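Local coordinates for alpha-1,2-Mannosidase (PDB 1HCU), which probably trims N-linked high-mannose glycans by hydrolysing their terminal alpha-1,2-linked mannose residues, with calcium as cofactor, at residues T291-Y296 against I329-K334. Sequence-based numbering, arbitrary orientation.
Sequences TFLSSY and IDFGIK
Lys334 reaches from its helix to the side chain of Thr291, just ahead of the strand, the two side chains crossing at about a right angle. Its chain starts out with CG anti to the backbone N (chi1 176°) and then bends at chi2 and again at chi4, which carries CG, CE and NZ past the threonine. Lys334 CE lies 3.6 Å from Thr291 CB, and its NZ donates a hydrogen bond of 2.7 Å to Thr291 OG1, although the position of that hydroxyl is less certain. The same ammonium group makes a weak hydrogen bond to the carbonyl oxygen of Asp289. A methionine in place of Lys334 would probably leave Thr291 OG1 and the Asp289 carbonyl without this donor. One turn back along the helix, the far end of the Phe331 ring comes up to the strand. Leu293 meets the ring at its edge, near the ring plane, with CD2 4.0 Å from Phe331 CZ. Thr291 CG2, anti to the backbone N and on a different branch from the bonded hydroxyl, approaches the ring obliquely, 4.4 Å from Phe331 CE2. The threonine thus has a polar branch for the lysine and a methyl for the phenylalanine. Further along the helix, the backbone N of Thr291 bonds to Ser338 OG and that of Leu293 to Tyr339 OH. Phe316 of helix 312-323 packs against the Phe331 ring, and Ile333 touches helix 393-405. In the (alpha/alpha)7 barrel fold of glycosyl hydrolase family 47, the contact thereby joins helix 326-344 to strand 292-297, which pairs antiparallel with strands 281-282 and 300-306.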
ATOM      1  N   THR A 291      14.062 -15.987   3.662  1.00 14.13           N
ATOM      2  CA  THR A 291      13.257 -15.694   4.825  1.00 14.28           C
ATOM      3  C   THR A 291      11.927 -15.064   4.427  1.00 15.02           C
ATOM      4  O   THR A 291      11.904 -14.006   3.797  1.00 15.06           O
ATOM      5  CB  THR A 291      13.977 -14.730   5.778  1.00 14.65           C
ATOM      6  OG1 THR A 291      15.189 -15.336   6.253  1.00 17.77           O
ATOM      7  CG2 THR A 291      13.079 -14.406   6.967  1.00 12.07           C
ATOM      8  N   PHE A 292      10.828 -15.719   4.800  1.00 14.41           N
ATOM      9  CA  PHE A 292       9.477 -15.222   4.521  1.00 14.63           C
ATOM     10  C   PHE A 292       8.731 -15.033   5.843  1.00 14.58           C
ATOM     11  O   PHE A 292       9.172 -15.509   6.888  1.00 13.90           O
ATOM     12  CB  PHE A 292       8.677 -16.215   3.658  1.00 10.98           C
ATOM     13  CG  PHE A 292       9.267 -16.457   2.296  1.00 12.23           C
ATOM     14  CD1 PHE A 292       9.499 -15.395   1.420  1.00 12.03           C
ATOM     15  CD2 PHE A 292       9.612 -17.745   1.893  1.00 11.14           C
ATOM     16  CE1 PHE A 292      10.069 -15.617   0.168  1.00 13.15           C
ATOM     17  CE2 PHE A 292      10.184 -17.977   0.639  1.00  9.46           C
ATOM     18  CZ  PHE A 292      10.413 -16.914  -0.222  1.00 10.80           C
ATOM     19  N   LEU A 293       7.595 -14.345   5.791  1.00 15.00           N
ATOM     20  CA  LEU A 293       6.793 -14.126   6.989  1.00 14.70           C
ATOM     21  C   LEU A 293       5.598 -15.084   6.992  1.00 16.24           C
ATOM     22  O   LEU A 293       4.816 -15.125   6.030  1.00 16.30           O
ATOM     23  CB  LEU A 293       6.301 -12.670   7.059  1.00 12.27           C
ATOM     24  CG  LEU A 293       7.380 -11.582   7.210  1.00 12.16           C
ATOM     25  CD1 LEU A 293       6.747 -10.210   7.489  1.00  7.82           C
ATOM     26  CD2 LEU A 293       8.303 -11.963   8.349  1.00  9.12           C
ATOM     27  N   SER A 294       5.473 -15.868   8.063  1.00 14.57           N
ATOM     28  CA  SER A 294       4.361 -16.806   8.202  1.00 14.27           C
ATOM     29  C   SER A 294       3.190 -16.056   8.820  1.00 13.38           C
ATOM     30  O   SER A 294       3.371 -14.969   9.374  1.00 10.72           O
ATOM     31  CB  SER A 294       4.725 -17.970   9.135  1.00 15.04           C
ATOM     32  OG  SER A 294       5.715 -18.820   8.580  1.00 20.98           O
ATOM     33  N   SER A 295       1.997 -16.638   8.714  1.00 11.19           N
ATOM     34  CA  SER A 295       0.800 -16.060   9.307  1.00 12.46           C
ATOM     35  C   SER A 295       0.713 -16.759  10.653  1.00 12.59           C
ATOM     36  O   SER A 295       1.451 -17.718  10.898  1.00 12.37           O
ATOM     37  CB  SER A 295      -0.437 -16.392   8.476  1.00 13.27           C
ATOM     38  OG  SER A 295      -0.654 -17.790   8.453  1.00 14.81           O
ATOM     39  N   TYR A 296      -0.186 -16.309  11.522  1.00 11.99           N
ATOM     40  CA  TYR A 296      -0.288 -16.923  12.837  1.00  9.22           C
ATOM     41  C   TYR A 296      -1.687 -16.968  13.409  1.00 10.07           C
ATOM     42  O   TYR A 296      -2.576 -16.228  12.994  1.00 10.37           O
ATOM     43  CB  TYR A 296       0.635 -16.194  13.825  1.00  6.85           C
ATOM     44  CG  TYR A 296       0.246 -14.752  14.079  1.00  7.61           C
ATOM     45  CD1 TYR A 296      -0.727 -14.423  15.032  1.00  5.85           C
ATOM     46  CD2 TYR A 296       0.818 -13.713  13.339  1.00  5.65           C
ATOM     47  CE1 TYR A 296      -1.123 -13.085  15.236  1.00  4.42           C
ATOM     48  CE2 TYR A 296       0.430 -12.384  13.536  1.00  8.07           C
ATOM     49  CZ  TYR A 296      -0.543 -12.081  14.485  1.00  6.64           C
ATOM     50  OH  TYR A 296      -0.934 -10.780  14.662  1.00  8.72           O
ATOM     51  N   ILE A 329      16.789  -2.702   9.993  1.00 10.91           N
ATOM     52  CA  ILE A 329      17.227  -2.490   8.629  1.00 11.96           C
ATOM     53  C   ILE A 329      17.708  -3.821   8.038  1.00 12.23           C
ATOM     54  O   ILE A 329      17.295  -4.198   6.939  1.00 13.28           O
ATOM     55  CB  ILE A 329      18.360  -1.438   8.555  1.00 13.07           C
ATOM     56  CG1 ILE A 329      17.826  -0.074   9.035  1.00 12.86           C
ATOM     57  CG2 ILE A 329      18.895  -1.359   7.130  1.00  8.40           C
ATOM     58  CD1 ILE A 329      18.860   1.047   9.046  1.00 11.13           C
ATOM     59  N   ASP A 330      18.556  -4.546   8.765  1.00 11.85           N
ATOM     60  CA  ASP A 330      19.050  -5.836   8.282  1.00 12.37           C
ATOM     61  C   ASP A 330      17.908  -6.795   7.973  1.00 11.62           C
ATOM     62  O   ASP A 330      17.911  -7.468   6.934  1.00 10.64           O
ATOM     63  CB  ASP A 330      19.964  -6.518   9.308  1.00 13.48           C
ATOM     64  CG  ASP A 330      21.234  -5.747   9.572  1.00 16.03           C
ATOM     65  OD1 ASP A 330      21.614  -4.905   8.730  1.00 15.86           O
ATOM     66  OD2 ASP A 330      21.860  -6.001  10.624  1.00 18.98           O
ATOM     67  N   PHE A 331      16.946  -6.875   8.889  1.00  9.72           N
ATOM     68  CA  PHE A 331      15.811  -7.769   8.702  1.00  8.71           C
ATOM     69  C   PHE A 331      14.996  -7.338   7.485  1.00  8.72           C
ATOM     70  O   PHE A 331      14.574  -8.174   6.695  1.00  9.35           O
ATOM     71  CB  PHE A 331      14.937  -7.805   9.967  1.00  7.89           C
ATOM     72  CG  PHE A 331      13.860  -8.848   9.921  1.00  7.40           C
ATOM     73  CD1 PHE A 331      12.541  -8.493   9.680  1.00  7.79           C
ATOM     74  CD2 PHE A 331      14.174 -10.195  10.062  1.00  6.81           C
ATOM     75  CE1 PHE A 331      11.548  -9.463   9.576  1.00  8.34           C
ATOM     76  CE2 PHE A 331      13.185 -11.178   9.960  1.00  7.14           C
ATOM     77  CZ  PHE A 331      11.872 -10.812   9.716  1.00  7.61           C
ATOM     78  N   GLY A 332      14.801  -6.032   7.324  1.00 10.04           N
ATOM     79  CA  GLY A 332      14.059  -5.536   6.178  1.00 11.58           C
ATOM     80  C   GLY A 332      14.756  -5.852   4.858  1.00 13.21           C
ATOM     81  O   GLY A 332      14.104  -6.205   3.876  1.00 12.03           O
ATOM     82  N   ILE A 333      16.082  -5.718   4.833  1.00 14.42           N
ATOM     83  CA  ILE A 333      16.869  -6.007   3.632  1.00 15.33           C
ATOM     84  C   ILE A 333      16.708  -7.478   3.240  1.00 15.73           C
ATOM     85  O   ILE A 333      16.577  -7.815   2.061  1.00 15.81           O
ATOM     86  CB  ILE A 333      18.383  -5.722   3.862  1.00 16.67           C
ATOM     87  CG1 ILE A 333      18.618  -4.217   4.026  1.00 18.79           C
ATOM     88  CG2 ILE A 333      19.209  -6.243   2.698  1.00 13.80           C
ATOM     89  CD1 ILE A 333      18.141  -3.394   2.846  1.00 22.75           C
ATOM     90  N   LYS A 334      16.712  -8.349   4.242  1.00 15.56           N
ATOM     91  CA  LYS A 334      16.568  -9.782   4.026  1.00 16.18           C
ATOM     92  C   LYS A 334      15.183 -10.068   3.455  1.00 15.63           C
ATOM     93  O   LYS A 334      15.018 -10.906   2.569  1.00 16.28           O
ATOM     94  CB  LYS A 334      16.768 -10.531   5.353  1.00 18.56           C
ATOM     95  CG  LYS A 334      16.538 -12.036   5.290  1.00 23.86           C
ATOM     96  CD  LYS A 334      17.410 -12.679   4.220  1.00 28.63           C
ATOM     97  CE  LYS A 334      17.028 -14.126   3.965  1.00 29.37           C
ATOM     98  NZ  LYS A 334      17.561 -15.067   4.990  1.00 35.33           N
TER